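Local coordinates for protein porin (Acinetobacter baumannii AB307-0294, PDB 5DL7) that probably forms a channel of the OprD family across the outer membrane, letting small molecules, possibly vanillate among them, pass through its beta-barrel, at residues Thr279-Tyr284 with Ser321-Tyr326; Leu341-Arg346 with Leu368-Gly373; Phe390-Asn395 with Ser405-Arg410. All coordinates share one frame; numbering follows the deposited sequence.

Contact 1 of 3, residues Thr279-Tyr284 with Ser321-Tyr326; sequences TVSLGY and SIRYEY. With C8E ((hydroxyethyloxy)tri(ethyloxy)octane), chain F; C8E ((hydroxyethyloxy)tri(ethyloxy)octane), chain I; C8E ((hydroxyethyloxy)tri(ethyloxy)octane), chain H.
Thr-279, Ser-281 and Gly-283 pair with Glu-325, Arg-323 and Ser-321 through six backbone hydrogen bonds, two to each antiparallel hydrogen-bonded pair. At one end Gly-283 N reaches Ser-321 O at 3.0 Å, and beside this bond Ser-321 OG lies over the glycine, 3.1 Å from Gly-283 CA.

Polar side chains share the face of Thr-279 and Ser-281. Glu-325 lies alongside Thr-279, its CG 3.6 Å from Thr-279 CB; chi1 of 46° sets CG between the backbone N and carbonyl carbon, and a bend at chi2 turns the carboxylate. Arg-323, extended, grips this carboxylate side-on: NE reaches Glu-325 OE2 at 2.8 Å and NH2 reaches OE1, both from above the carboxylate plane. A water between the strands lies within hydrogen-bonding distance of Glu-325 OE2 (2.6 Å), Thr-279 O and Ser-281 OG.

On the other face the contacts are apolar. Leu-282 CD2 runs alongside Ile-322 and touches its CG1 at 3.8 Å. Val-280 CG2 sits in plane at the edge of the Tyr-324 ring, 3.9 Å from CD1, while a detergent ether oxygen lies over one ring face. The Tyr-324 hydroxyl is hydrogen-bonded to His-278.

Detergent molecules against Val-280, Ile-322 and Tyr-324 suggest that this face is the membrane side of the barrel wall, with the charged pair and water on the inner side, consistent with a polar channel lining.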
loop_
_atom_site.group_PDB
_atom_site.type_symbol
_atom_site.label_atom_id
_atom_site.label_comp_id
_atom_site.label_asym_id
_atom_site.label_seq_id
_atom_site.Cartn_x
_atom_site.Cartn_y
_atom_site.Cartn_z
ATOM N N THR A 279 -22.015 4.900 1.880
ATOM C CA THR A 279 -21.558 4.072 0.795
ATOM C C THR A 279 -21.714 2.599 1.237
ATOM O O THR A 279 -21.059 2.186 2.163
ATOM C CB THR A 279 -20.143 4.412 0.259
ATOM O OG1 THR A 279 -19.953 5.844 0.144
ATOM C CG2 THR A 279 -19.813 3.704 -0.937
ATOM N N VAL A 280 -22.382 1.821 0.387
ATOM C CA VAL A 280 -22.417 0.366 0.578
ATOM C C VAL A 280 -21.741 -0.266 -0.570
ATOM O O VAL A 280 -22.132 -0.036 -1.743
ATOM C CB VAL A 280 -23.834 -0.220 0.808
ATOM C CG1 VAL A 280 -23.769 -1.762 0.917
ATOM C CG2 VAL A 280 -24.404 0.322 2.065
ATOM N N SER A 281 -20.803 -1.208 -0.330
ATOM C CA SER A 281 -20.110 -1.779 -1.467
ATOM C C SER A 281 -20.005 -3.315 -1.382
ATOM O O SER A 281 -20.058 -3.894 -0.252
ATOM C CB SER A 281 -18.686 -1.280 -1.593
ATOM O OG SER A 281 -18.627 0.181 -1.609
ATOM N N LEU A 282 -19.830 -3.940 -2.472
ATOM C CA LEU A 282 -19.570 -5.362 -2.510
ATOM C C LEU A 282 -18.317 -5.540 -3.297
ATOM O O LEU A 282 -18.045 -4.921 -4.333
ATOM C CB LEU A 282 -20.757 -6.136 -3.167
ATOM C CG LEU A 282 -22.121 -6.022 -2.529
ATOM C CD1 LEU A 282 -23.101 -6.652 -3.485
ATOM C CD2 LEU A 282 -22.095 -6.782 -1.173
ATOM N N GLY A 283 -17.487 -6.519 -2.856
ATOM C CA GLY A 283 -16.209 -6.811 -3.428
ATOM C C GLY A 283 -16.075 -8.301 -3.810
ATOM O O GLY A 283 -16.712 -9.225 -3.213
ATOM N N TYR A 284 -15.341 -8.617 -4.866
ATOM C CA TYR A 284 -15.040 -9.950 -5.303
ATOM C C TYR A 284 -13.625 -10.006 -5.803
ATOM O O TYR A 284 -13.165 -9.063 -6.501
ATOM C CB TYR A 284 -15.967 -10.457 -6.421
ATOM C CG TYR A 284 -15.728 -11.867 -6.757
ATOM C CD1 TYR A 284 -16.047 -12.864 -5.843
ATOM C CD2 TYR A 284 -15.099 -12.178 -7.834
ATOM C CE1 TYR A 284 -15.850 -14.236 -6.133
ATOM C CE2 TYR A 284 -14.927 -13.547 -8.171
ATOM C CZ TYR A 284 -15.212 -14.526 -7.256
ATOM O OH TYR A 284 -15.007 -15.922 -7.595
ATOM N N SER A 321 -16.572 -9.912 -0.320
ATOM C CA SER A 321 -16.539 -8.900 0.753
ATOM C C SER A 321 -17.725 -7.918 0.664
ATOM O O SER A 321 -18.401 -7.793 -0.353
ATOM C CB SER A 321 -15.227 -8.063 0.696
ATOM O OG SER A 321 -15.344 -7.158 -0.424
ATOM N N ILE A 322 -17.923 -7.302 1.749
ATOM C CA ILE A 322 -18.999 -6.270 1.856
ATOM C C ILE A 322 -18.438 -5.162 2.741
ATOM O O ILE A 322 -17.657 -5.394 3.636
ATOM C CB ILE A 322 -20.257 -6.836 2.398
ATOM C CG1 ILE A 322 -21.384 -5.772 2.380
ATOM C CG2 ILE A 322 -20.117 -7.446 3.802
ATOM C CD1 ILE A 322 -22.754 -6.351 2.652
ATOM N N ARG A 323 -18.793 -3.897 2.465
ATOM C CA ARG A 323 -18.246 -2.736 3.118
ATOM C C ARG A 323 -19.277 -1.711 3.277
ATOM O O ARG A 323 -20.117 -1.521 2.409
ATOM C CB ARG A 323 -17.151 -2.185 2.196
ATOM C CG ARG A 323 -16.417 -1.038 2.733
ATOM C CD ARG A 323 -15.548 -0.512 1.557
ATOM N NE ARG A 323 -14.920 0.834 1.907
ATOM C CZ ARG A 323 -13.574 1.074 2.045
ATOM N NH1 ARG A 323 -12.646 0.120 1.824
ATOM N NH2 ARG A 323 -13.135 2.276 2.356
ATOM N N TYR A 324 -19.224 -1.037 4.399
ATOM C CA TYR A 324 -20.113 0.086 4.749
ATOM C C TYR A 324 -19.301 1.231 5.237
ATOM O O TYR A 324 -18.429 1.087 6.028
ATOM C CB TYR A 324 -21.146 -0.296 5.832
ATOM C CG TYR A 324 -21.943 0.926 6.231
ATOM C CD1 TYR A 324 -22.871 1.530 5.413
ATOM C CD2 TYR A 324 -21.663 1.604 7.395
ATOM C CE1 TYR A 324 -23.555 2.712 5.786
ATOM C CE2 TYR A 324 -22.305 2.749 7.749
ATOM C CZ TYR A 324 -23.270 3.302 6.949
ATOM O OH TYR A 324 -23.842 4.495 7.415
ATOM N N GLU A 325 -19.564 2.421 4.714
ATOM C CA GLU A 325 -18.911 3.642 5.183
ATOM C C GLU A 325 -19.920 4.816 5.284
ATOM O O GLU A 325 -20.832 4.910 4.504
ATOM C CB GLU A 325 -17.629 4.129 4.366
ATOM C CG GLU A 325 -17.792 4.111 3.014
ATOM C CD GLU A 325 -16.457 3.631 2.224
ATOM O OE1 GLU A 325 -15.362 4.207 2.534
ATOM O OE2 GLU A 325 -16.674 2.881 1.192
ATOM N N TYR A 326 -19.544 5.658 6.194
ATOM C CA TYR A 326 -20.289 6.968 6.387
ATOM C C TYR A 326 -19.308 8.077 6.587
ATOM O O TYR A 326 -18.281 8.001 7.320
ATOM C CB TYR A 326 -21.265 6.854 7.614
ATOM C CG TYR A 326 -22.189 8.056 7.647
ATOM C CD1 TYR A 326 -23.225 8.122 6.718
ATOM C CD2 TYR A 326 -22.070 9.020 8.611
ATOM C CE1 TYR A 326 -24.086 9.225 6.737
ATOM C CE2 TYR A 326 -22.959 10.106 8.699
ATOM C CZ TYR A 326 -23.932 10.184 7.707
ATOM O OH TYR A 326 -24.897 11.217 7.662
HETATM C C1 C8E F . -18.899 9.790 17.721
HETATM C C2 C8E F . -19.650 8.854 16.774
HETATM C C3 C8E F . -18.843 7.619 16.298
HETATM C C4 C8E F . -19.789 6.734 15.476
HETATM C C5 C8E F . -19.227 5.466 14.881
HETATM C C6 C8E F . -20.235 4.460 14.448
HETATM C C7 C8E F . -20.882 4.897 13.210
HETATM C C8 C8E F . -21.733 3.849 12.722
HETATM O O9 C8E F . -22.083 4.802 11.750
HETATM C C10 C8E F . -23.071 4.957 10.750
HETATM C C11 C8E F . -23.589 6.277 11.162
HETATM O O12 C8E F . -24.585 6.968 10.363
HETATM C C13 C8E F . -25.974 7.053 10.868
HETATM C C14 C8E F . -26.733 8.280 10.341
HETATM O O15 C8E F . -27.932 8.008 9.527
HETATM C C16 C8E F . -28.374 9.135 8.733
HETATM C C17 C8E F . -29.466 8.762 7.693
HETATM O O18 C8E F . -29.247 8.767 6.258
HETATM C C19 C8E F . -28.817 10.014 5.619
HETATM C C20 C8E F . -27.648 10.687 6.378
HETATM O O21 C8E F . -26.611 11.438 5.744
HETATM C C1 C8E I . -32.433 -4.039 5.921
HETATM C C2 C8E I . -30.944 -3.834 6.049
HETATM C C3 C8E I . -30.489 -4.363 7.403
HETATM C C4 C8E I . -28.973 -4.448 7.510
HETATM C C5 C8E I . -28.459 -3.456 8.537
HETATM C C6 C8E I . -27.061 -3.011 8.462
HETATM C C7 C8E I . -26.938 -1.544 8.679
HETATM C C8 C8E I . -25.497 -1.079 8.542
HETATM O O9 C8E I . -25.623 0.217 7.916
HETATM C C10 C8E I . -26.010 1.169 8.897
HETATM C C11 C8E I . -26.568 2.335 8.208
HETATM O O12 C8E I . -27.172 3.396 9.025
HETATM C C13 C8E I . -28.056 4.005 7.971
HETATM C C14 C8E I . -28.909 5.260 8.156
HETATM O O15 C8E I . -30.164 5.199 7.312
HETATM C C1 C8E H . -19.176 -5.521 8.217
HETATM C C2 C8E H . -19.822 -5.066 6.981
HETATM C C3 C8E H . -21.169 -4.542 7.305
HETATM C C4 C8E H . -21.972 -4.395 6.055
HETATM C C5 C8E H . -23.184 -3.540 6.099
HETATM C C6 C8E H . -24.407 -3.909 5.281
HETATM C C7 C8E H . -25.184 -2.673 4.803
HETATM C C8 C8E H . -26.679 -2.794 4.377
HETATM O O9 C8E H . -27.096 -1.436 4.052
HETATM C C10 C8E H . -28.447 -1.071 3.731
HETATM C C11 C8E H . -28.733 0.379 4.185
HETATM O O12 C8E H . -27.580 1.263 4.048
HETATM C C13 C8E H . -27.788 2.660 4.335
HETATM C C14 C8E H . -28.552 3.360 3.208
HETATM O O15 C8E H . -28.767 4.727 3.532
HETATM C C16 C8E H . -30.155 5.183 3.459
HETATM O O HOH W 1 -18.548 1.132 0.958
#

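Contact 2 of 3, residues Leu341-Arg346 with Leu368-Gly373; sequences LRFMTR and LEFDLG. With C8E ((hydroxyethyloxy)tri(ethyloxy)octane), chain F; C8E ((hydroxyethyloxy)tri(ethyloxy)octane), chain H.
Leu-341 meets Leu-372 across the strands, CD1 to CD1 at 3.9 Å, and its other methyl leans on the octyl tail of a detergent molecule. Arg-342 and Gly-373 follow as a hydrogen-bonded pair, tied by two backbone bonds.

Phe-343 turns to the membrane face. Its CB packs on Leu-372 CD1, and its ring lies beside Phe-370, Phe-343 CZ to Phe-370 CD1 4.0 Å, with that atom of Phe-343 at the edge of the Phe-370 ring. Detergent carbon C8 covers one face of Phe-343, 3.7 Å from CD2.

Met-344 exchanges two backbone bonds with Asp-371. Bends at chi2 and chi3 bring its methyl back to Asp-371 and also over one face of the Arg-346 guanidinium. Asp-371 itself is salt-bridged to Arg-387 on the next strand.

Thr-345 places OG1 over a face of the Phe-370 ring, 3.3 Å from CE1. With chi1 at -175° the hydroxyl is swung away from its own backbone N and donates to Glu-369 O at 2.9 Å. The same oxygen accepts Arg-346 N from the opposite side of its carbonyl plane.

Arg-346 lies alongside Glu-369, with NE and NH2 both on OE1, at 2.9 and 2.7 Å. The oxygen is in the guanidinium plane; guanidinium and carboxylate planes are 71° apart, and both nitrogens reach OE1 from the same face of the carboxylate. Asp-306 binds the remaining NH1, Phe-307 makes a cation-pi contact, and Met-308 N bonds Glu-369 OE2.

Two hairpin strands of the barrel wall thus separate their chemistry: aromatic and aliphatic groups meet detergent outside, while on the inner side Arg-346 and Glu-369, further held by the loop residues Asp-306 to Met-308, probably stabilise each other's charged forms.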
loop_
_atom_site.group_PDB
_atom_site.type_symbol
_atom_site.label_atom_id
_atom_site.label_comp_id
_atom_site.label_asym_id
_atom_site.label_seq_id
_atom_site.Cartn_x
_atom_site.Cartn_y
_atom_site.Cartn_z
ATOM N N LEU A 341 -15.131 13.469 10.626
ATOM C CA LEU A 341 -15.257 12.027 11.041
ATOM C C LEU A 341 -15.714 11.185 9.909
ATOM O O LEU A 341 -16.549 11.592 9.111
ATOM C CB LEU A 341 -16.281 11.940 12.224
ATOM C CG LEU A 341 -16.346 10.578 12.920
ATOM C CD1 LEU A 341 -15.052 10.408 13.742
ATOM C CD2 LEU A 341 -17.533 10.651 13.924
ATOM N N ARG A 342 -15.121 9.994 9.818
ATOM C CA ARG A 342 -15.416 8.928 8.867
ATOM C C ARG A 342 -15.390 7.580 9.585
ATOM O O ARG A 342 -14.543 7.377 10.468
ATOM C CB ARG A 342 -14.427 8.822 7.690
ATOM C CG ARG A 342 -14.563 10.015 6.765
ATOM C CD ARG A 342 -13.573 9.922 5.559
ATOM N NE ARG A 342 -14.105 10.929 4.608
ATOM C CZ ARG A 342 -13.754 10.943 3.376
ATOM N NH1 ARG A 342 -14.307 11.835 2.539
ATOM N NH2 ARG A 342 -12.764 10.112 3.021
ATOM N N PHE A 343 -16.356 6.767 9.268
ATOM C CA PHE A 343 -16.449 5.391 9.778
ATOM C C PHE A 343 -16.490 4.460 8.598
ATOM O O PHE A 343 -17.173 4.688 7.628
ATOM C CB PHE A 343 -17.726 5.225 10.624
ATOM C CG PHE A 343 -18.020 3.811 11.003
ATOM C CD1 PHE A 343 -17.311 3.213 12.026
ATOM C CD2 PHE A 343 -18.963 3.105 10.366
ATOM C CE1 PHE A 343 -17.563 1.877 12.435
ATOM C CE2 PHE A 343 -19.234 1.801 10.776
ATOM C CZ PHE A 343 -18.525 1.220 11.798
ATOM N N MET A 344 -15.786 3.318 8.729
ATOM C CA MET A 344 -15.872 2.211 7.825
ATOM C C MET A 344 -15.846 0.928 8.641
ATOM O O MET A 344 -15.156 0.748 9.562
ATOM C CB MET A 344 -14.766 2.182 6.707
ATOM C CG MET A 344 -14.962 1.217 5.601
ATOM S SD MET A 344 -14.068 -0.271 6.130
ATOM C CE MET A 344 -12.162 0.172 5.989
ATOM N N THR A 345 -16.581 0.020 8.131
ATOM C CA THR A 345 -16.500 -1.466 8.503
ATOM C C THR A 345 -16.643 -2.320 7.258
ATOM O O THR A 345 -17.322 -2.015 6.332
ATOM C CB THR A 345 -17.543 -1.897 9.592
ATOM O OG1 THR A 345 -17.414 -3.235 10.041
ATOM C CG2 THR A 345 -19.014 -1.689 9.139
ATOM N N ARG A 346 -15.966 -3.477 7.256
ATOM C CA ARG A 346 -15.931 -4.358 6.153
ATOM C C ARG A 346 -15.620 -5.750 6.547
ATOM O O ARG A 346 -15.037 -5.922 7.666
ATOM C CB ARG A 346 -14.903 -3.860 5.171
ATOM C CG ARG A 346 -13.496 -3.794 5.665
ATOM C CD ARG A 346 -12.572 -3.261 4.517
ATOM N NE ARG A 346 -11.209 -3.094 5.021
ATOM C CZ ARG A 346 -10.185 -2.815 4.253
ATOM N NH1 ARG A 346 -10.296 -2.533 2.918
ATOM N NH2 ARG A 346 -8.986 -2.642 4.862
ATOM N N LEU A 368 -12.960 -9.376 9.821
ATOM C CA LEU A 368 -13.949 -8.299 10.161
ATOM C C LEU A 368 -13.138 -7.100 10.618
ATOM O O LEU A 368 -12.425 -7.210 11.594
ATOM C CB LEU A 368 -14.999 -8.724 11.210
ATOM C CG LEU A 368 -16.036 -7.638 11.593
ATOM C CD1 LEU A 368 -16.872 -7.266 10.282
ATOM C CD2 LEU A 368 -16.871 -8.283 12.665
ATOM N N GLU A 369 -13.287 -5.984 9.941
ATOM C CA GLU A 369 -12.586 -4.767 10.280
ATOM C C GLU A 369 -13.487 -3.570 10.567
ATOM O O GLU A 369 -14.566 -3.434 10.053
ATOM C CB GLU A 369 -11.682 -4.240 9.189
ATOM C CG GLU A 369 -10.685 -5.334 8.735
ATOM C CD GLU A 369 -9.598 -4.756 7.778
ATOM O OE1 GLU A 369 -9.632 -3.597 7.349
ATOM O OE2 GLU A 369 -8.697 -5.621 7.447
ATOM N N PHE A 370 -12.971 -2.719 11.426
ATOM C CA PHE A 370 -13.521 -1.399 11.827
ATOM C C PHE A 370 -12.480 -0.322 11.706
ATOM O O PHE A 370 -11.353 -0.568 12.029
ATOM C CB PHE A 370 -14.033 -1.385 13.260
ATOM C CG PHE A 370 -15.107 -2.331 13.457
ATOM C CD1 PHE A 370 -16.409 -1.940 13.134
ATOM C CD2 PHE A 370 -14.886 -3.652 13.888
ATOM C CE1 PHE A 370 -17.539 -2.790 13.260
ATOM C CE2 PHE A 370 -16.002 -4.531 14.058
ATOM C CZ PHE A 370 -17.316 -4.101 13.688
ATOM N N ASP A 371 -12.874 0.866 11.158
ATOM C CA ASP A 371 -11.956 1.967 10.887
ATOM C C ASP A 371 -12.713 3.233 11.247
ATOM O O ASP A 371 -13.679 3.506 10.611
ATOM C CB ASP A 371 -11.592 1.895 9.416
ATOM C CG ASP A 371 -10.597 2.906 8.944
ATOM O OD1 ASP A 371 -10.124 3.792 9.657
ATOM O OD2 ASP A 371 -10.063 2.719 7.780
ATOM N N LEU A 372 -12.245 3.932 12.219
ATOM C CA LEU A 372 -12.753 5.267 12.647
ATOM C C LEU A 372 -11.678 6.276 12.583
ATOM O O LEU A 372 -10.640 6.069 13.172
ATOM C CB LEU A 372 -13.294 5.182 14.037
ATOM C CG LEU A 372 -14.187 6.357 14.444
ATOM C CD1 LEU A 372 -15.416 6.512 13.632
ATOM C CD2 LEU A 372 -14.463 6.185 15.911
ATOM N N GLY A 373 -11.861 7.333 11.742
ATOM C CA GLY A 373 -10.826 8.380 11.547
ATOM C C GLY A 373 -11.445 9.749 11.727
ATOM O O GLY A 373 -12.671 9.956 11.388
HETATM C C1 C8E F . -18.899 9.790 17.721
HETATM C C2 C8E F . -19.650 8.854 16.774
HETATM C C3 C8E F . -18.843 7.619 16.298
HETATM C C4 C8E F . -19.789 6.734 15.476
HETATM C C5 C8E F . -19.227 5.466 14.881
HETATM C C6 C8E F . -20.235 4.460 14.448
HETATM C C7 C8E F . -20.882 4.897 13.210
HETATM C C8 C8E F . -21.733 3.849 12.722
HETATM O O9 C8E F . -22.083 4.802 11.750
HETATM C C10 C8E F . -23.071 4.957 10.750
HETATM C C11 C8E F . -23.589 6.277 11.162
HETATM O O12 C8E F . -24.585 6.968 10.363
HETATM C C13 C8E F . -25.974 7.053 10.868
HETATM C C14 C8E F . -26.733 8.280 10.341
HETATM O O15 C8E F . -27.932 8.008 9.527
HETATM C C16 C8E F . -28.374 9.135 8.733
HETATM C C17 C8E F . -29.466 8.762 7.693
HETATM O O18 C8E F . -29.247 8.767 6.258
HETATM C C19 C8E F . -28.817 10.014 5.619
HETATM C C20 C8E F . -27.648 10.687 6.378
HETATM O O21 C8E F . -26.611 11.438 5.744
HETATM C C1 C8E H . -19.176 -5.521 8.217
HETATM C C2 C8E H . -19.822 -5.066 6.981
HETATM C C3 C8E H . -21.169 -4.542 7.305
HETATM C C4 C8E H . -21.972 -4.395 6.055
HETATM C C5 C8E H . -23.184 -3.540 6.099
HETATM C C6 C8E H . -24.407 -3.909 5.281
HETATM C C7 C8E H . -25.184 -2.673 4.803
HETATM C C8 C8E H . -26.679 -2.794 4.377
HETATM O O9 C8E H . -27.096 -1.436 4.052
HETATM C C10 C8E H . -28.447 -1.071 3.731
HETATM C C11 C8E H . -28.733 0.379 4.185
HETATM O O12 C8E H . -27.580 1.263 4.048
HETATM C C13 C8E H . -27.788 2.660 4.335
HETATM C C14 C8E H . -28.552 3.360 3.208
HETATM O O15 C8E H . -28.767 4.727 3.532
HETATM C C16 C8E H . -30.155 5.183 3.459
#

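Contact 3 of 3, residues Phe390-Asn395 with Ser405-Arg410; sequences FSHYRN and SANETR
His-392 and Asn-407 lie side by side on one face of the strand pair, and ND1 donates to Asn-407 OD1 at 2.9 Å. The histidine meets this oxygen nearly head-on to its C=O bond, although ring and amide planes are turned 43° from each other.

Backbone bonds tie Ser-391 to Glu-408 and Tyr-393 to Ala-406, two to each pair. Ser-391 N to Glu-408 O and Glu-408 N to Ser-391 O are both 2.8 Å. Beyond Tyr-393 a side chain takes over: Ser-405 OG, beside its own backbone N at chi1 -60°, accepts Asn-395 N at 2.9 Å in a nearly straight bond (169°). A water bridges the same end, donating to Asn-395 OD1 and accepting from Ser-405 N. Asn-395 ND2 also donates to Tyr-393 OH at 2.9 Å, with the hydroxyl in its amide plane, and that hydroxyl is hydrogen-bonded to Glu-365.

These strands form the last hairpin of the OprD-type beta-barrel. Strand 406-418 also pairs with the first strand, 22-36, and so closes the cylinder; Asn-407 bonds through its backbone to Asp-35, a calcium ligand, and Ala-406 packs near Tyr-36 of the same site.

Charge gathers on the face of Ser-391 and Glu-408. Arg-410 brings NE and NH2 to one oxygen, Glu-408 OE2, each at 2.8 Å and in the guanidinium plane, while Arg-34 and Ser-309 bind OE1. Ser-391 OG is likewise hydrogen-bonded to Ser-309.

Phe-390 packs alongside Thr-409 on the face of His-392, where Phe-390 CE1 meets Thr-409 CG2 at 3.8 Å and CD1 lies against the hydroxyl.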
loop_
_atom_site.group_PDB
_atom_site.type_symbol
_atom_site.label_atom_id
_atom_site.label_comp_id
_atom_site.label_asym_id
_atom_site.label_seq_id
_atom_site.Cartn_x
_atom_site.Cartn_y
_atom_site.Cartn_z
ATOM N N PHE A 390 -9.204 -1.723 13.653
ATOM C CA PHE A 390 -9.246 -3.057 14.313
ATOM C C PHE A 390 -9.617 -4.140 13.298
ATOM O O PHE A 390 -10.553 -3.961 12.537
ATOM C CB PHE A 390 -10.278 -3.059 15.392
ATOM C CG PHE A 390 -10.142 -2.014 16.400
ATOM C CD1 PHE A 390 -9.265 -2.239 17.564
ATOM C CD2 PHE A 390 -10.838 -0.769 16.292
ATOM C CE1 PHE A 390 -9.120 -1.096 18.482
ATOM C CE2 PHE A 390 -10.684 0.293 17.244
ATOM C CZ PHE A 390 -9.860 0.075 18.331
ATOM N N SER A 391 -8.952 -5.260 13.354
ATOM C CA SER A 391 -9.197 -6.381 12.472
ATOM C C SER A 391 -9.295 -7.654 13.388
ATOM O O SER A 391 -8.368 -7.946 14.096
ATOM C CB SER A 391 -8.130 -6.525 11.493
ATOM O OG SER A 391 -8.059 -7.810 10.881
ATOM N N HIS A 392 -10.361 -8.402 13.229
ATOM C CA HIS A 392 -10.422 -9.743 13.801
ATOM C C HIS A 392 -10.258 -10.646 12.542
ATOM O O HIS A 392 -11.169 -10.766 11.714
ATOM C CB HIS A 392 -11.856 -10.017 14.423
ATOM C CG HIS A 392 -12.073 -11.487 14.874
ATOM N ND1 HIS A 392 -11.128 -12.222 15.529
ATOM C CD2 HIS A 392 -13.108 -12.370 14.646
ATOM C CE1 HIS A 392 -11.592 -13.449 15.804
ATOM N NE2 HIS A 392 -12.776 -13.569 15.233
ATOM N N TYR A 393 -9.164 -11.348 12.553
ATOM C CA TYR A 393 -8.716 -12.171 11.435
ATOM C C TYR A 393 -8.556 -13.616 11.859
ATOM O O TYR A 393 -7.932 -13.948 12.895
ATOM C CB TYR A 393 -7.370 -11.605 10.895
ATOM C CG TYR A 393 -6.802 -12.501 9.813
ATOM C CD1 TYR A 393 -7.343 -12.583 8.557
ATOM C CD2 TYR A 393 -5.650 -13.259 10.137
ATOM C CE1 TYR A 393 -6.782 -13.472 7.608
ATOM C CE2 TYR A 393 -5.126 -14.154 9.191
ATOM C CZ TYR A 393 -5.665 -14.192 7.942
ATOM O OH TYR A 393 -5.139 -15.147 6.970
ATOM N N ARG A 394 -9.133 -14.531 11.049
ATOM C CA ARG A 394 -8.936 -15.949 11.336
ATOM C C ARG A 394 -8.517 -16.667 10.059
ATOM O O ARG A 394 -8.999 -16.325 8.914
ATOM C CB ARG A 394 -10.225 -16.541 11.726
ATOM C CG ARG A 394 -11.001 -15.907 12.888
ATOM C CD ARG A 394 -12.363 -16.653 13.116
ATOM N NE ARG A 394 -13.305 -16.530 11.959
ATOM C CZ ARG A 394 -14.369 -17.281 11.855
ATOM N NH1 ARG A 394 -15.168 -17.248 10.841
ATOM N NH2 ARG A 394 -14.642 -18.145 12.887
ATOM N N ASN A 395 -7.726 -17.712 10.243
ATOM C CA ASN A 395 -7.537 -18.634 9.126
ATOM C C ASN A 395 -7.327 -20.037 9.647
ATOM O O ASN A 395 -7.157 -20.196 10.899
ATOM C CB ASN A 395 -6.380 -18.206 8.149
ATOM C CG ASN A 395 -4.996 -18.384 8.704
ATOM O OD1 ASN A 395 -4.696 -19.374 9.422
ATOM N ND2 ASN A 395 -4.138 -17.441 8.429
ATOM N N SER A 405 -3.969 -16.221 12.510
ATOM C CA SER A 405 -5.196 -15.709 13.219
ATOM C C SER A 405 -4.714 -14.695 14.235
ATOM O O SER A 405 -3.749 -14.997 15.001
ATOM C CB SER A 405 -6.003 -16.878 13.884
ATOM O OG SER A 405 -6.404 -17.787 12.878
ATOM N N ALA A 406 -5.377 -13.535 14.297
ATOM C CA ALA A 406 -4.920 -12.454 15.126
ATOM C C ALA A 406 -6.040 -11.489 15.363
ATOM O O ALA A 406 -6.953 -11.318 14.526
ATOM C CB ALA A 406 -3.715 -11.768 14.494
ATOM N N ASN A 407 -5.930 -10.736 16.414
ATOM C CA ASN A 407 -6.714 -9.534 16.606
ATOM C C ASN A 407 -5.714 -8.354 16.535
ATOM O O ASN A 407 -4.742 -8.246 17.327
ATOM C CB ASN A 407 -7.345 -9.532 17.977
ATOM C CG ASN A 407 -8.430 -10.578 18.115
ATOM O OD1 ASN A 407 -9.166 -10.855 17.242
ATOM N ND2 ASN A 407 -8.540 -11.094 19.242
ATOM N N GLU A 408 -5.912 -7.539 15.477
ATOM C CA GLU A 408 -4.900 -6.547 15.081
ATOM C C GLU A 408 -5.498 -5.155 15.372
ATOM O O GLU A 408 -6.700 -4.912 15.024
ATOM C CB GLU A 408 -4.536 -6.709 13.637
ATOM C CG GLU A 408 -3.578 -5.685 13.100
ATOM C CD GLU A 408 -3.008 -5.960 11.686
ATOM O OE1 GLU A 408 -3.015 -7.136 11.290
ATOM O OE2 GLU A 408 -2.521 -4.974 11.093
ATOM N N THR A 409 -4.728 -4.265 15.990
ATOM C CA THR A 409 -5.144 -2.923 16.267
ATOM C C THR A 409 -4.024 -1.982 15.674
ATOM O O THR A 409 -2.852 -2.300 15.744
ATOM C CB THR A 409 -5.096 -2.694 17.807
ATOM O OG1 THR A 409 -6.085 -3.531 18.392
ATOM C CG2 THR A 409 -5.385 -1.285 18.065
ATOM N N ARG A 410 -4.407 -0.947 14.966
ATOM C CA ARG A 410 -3.464 0.101 14.557
ATOM C C ARG A 410 -4.092 1.423 15.033
ATOM O O ARG A 410 -5.234 1.714 14.794
ATOM C CB ARG A 410 -3.286 0.212 13.012
ATOM C CG ARG A 410 -2.747 -1.049 12.390
ATOM C CD ARG A 410 -2.598 -0.940 10.825
ATOM N NE ARG A 410 -2.280 -2.274 10.313
ATOM C CZ ARG A 410 -2.037 -2.516 9.035
ATOM N NH1 ARG A 410 -2.010 -1.537 8.176
ATOM N NH2 ARG A 410 -1.977 -3.732 8.632
HETATM O O HOH W 2 -3.516 -19.064 12.053
#

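Overall arrangement
All three contacts are antiparallel neighbours in one barrel wall, each partly buried, though contact 3 has more exposed residues than contacts 1 and 2, with one apiece. Contacts 1 and 2 share a seam: strand 318-327 lies beside 341-353, with Tyr-324 N bonded to Thr-345 O at 2.9 Å, and the same two detergent molecules touch both. Contact 2 leads into contact 3 through strands 363-375 and 384-395, whereas contacts 1 and 3 do not touch. Contacts 1 and 2 set an apolar, detergent-covered face against arginine-glutamate pairs, within one strand in contact 1 and across strands in contact 2. Contact 3, near the calcium-bound first strand, also has such a pair within one strand, but its other face sets a histidine-asparagine hydrogen bond beside Phe-390.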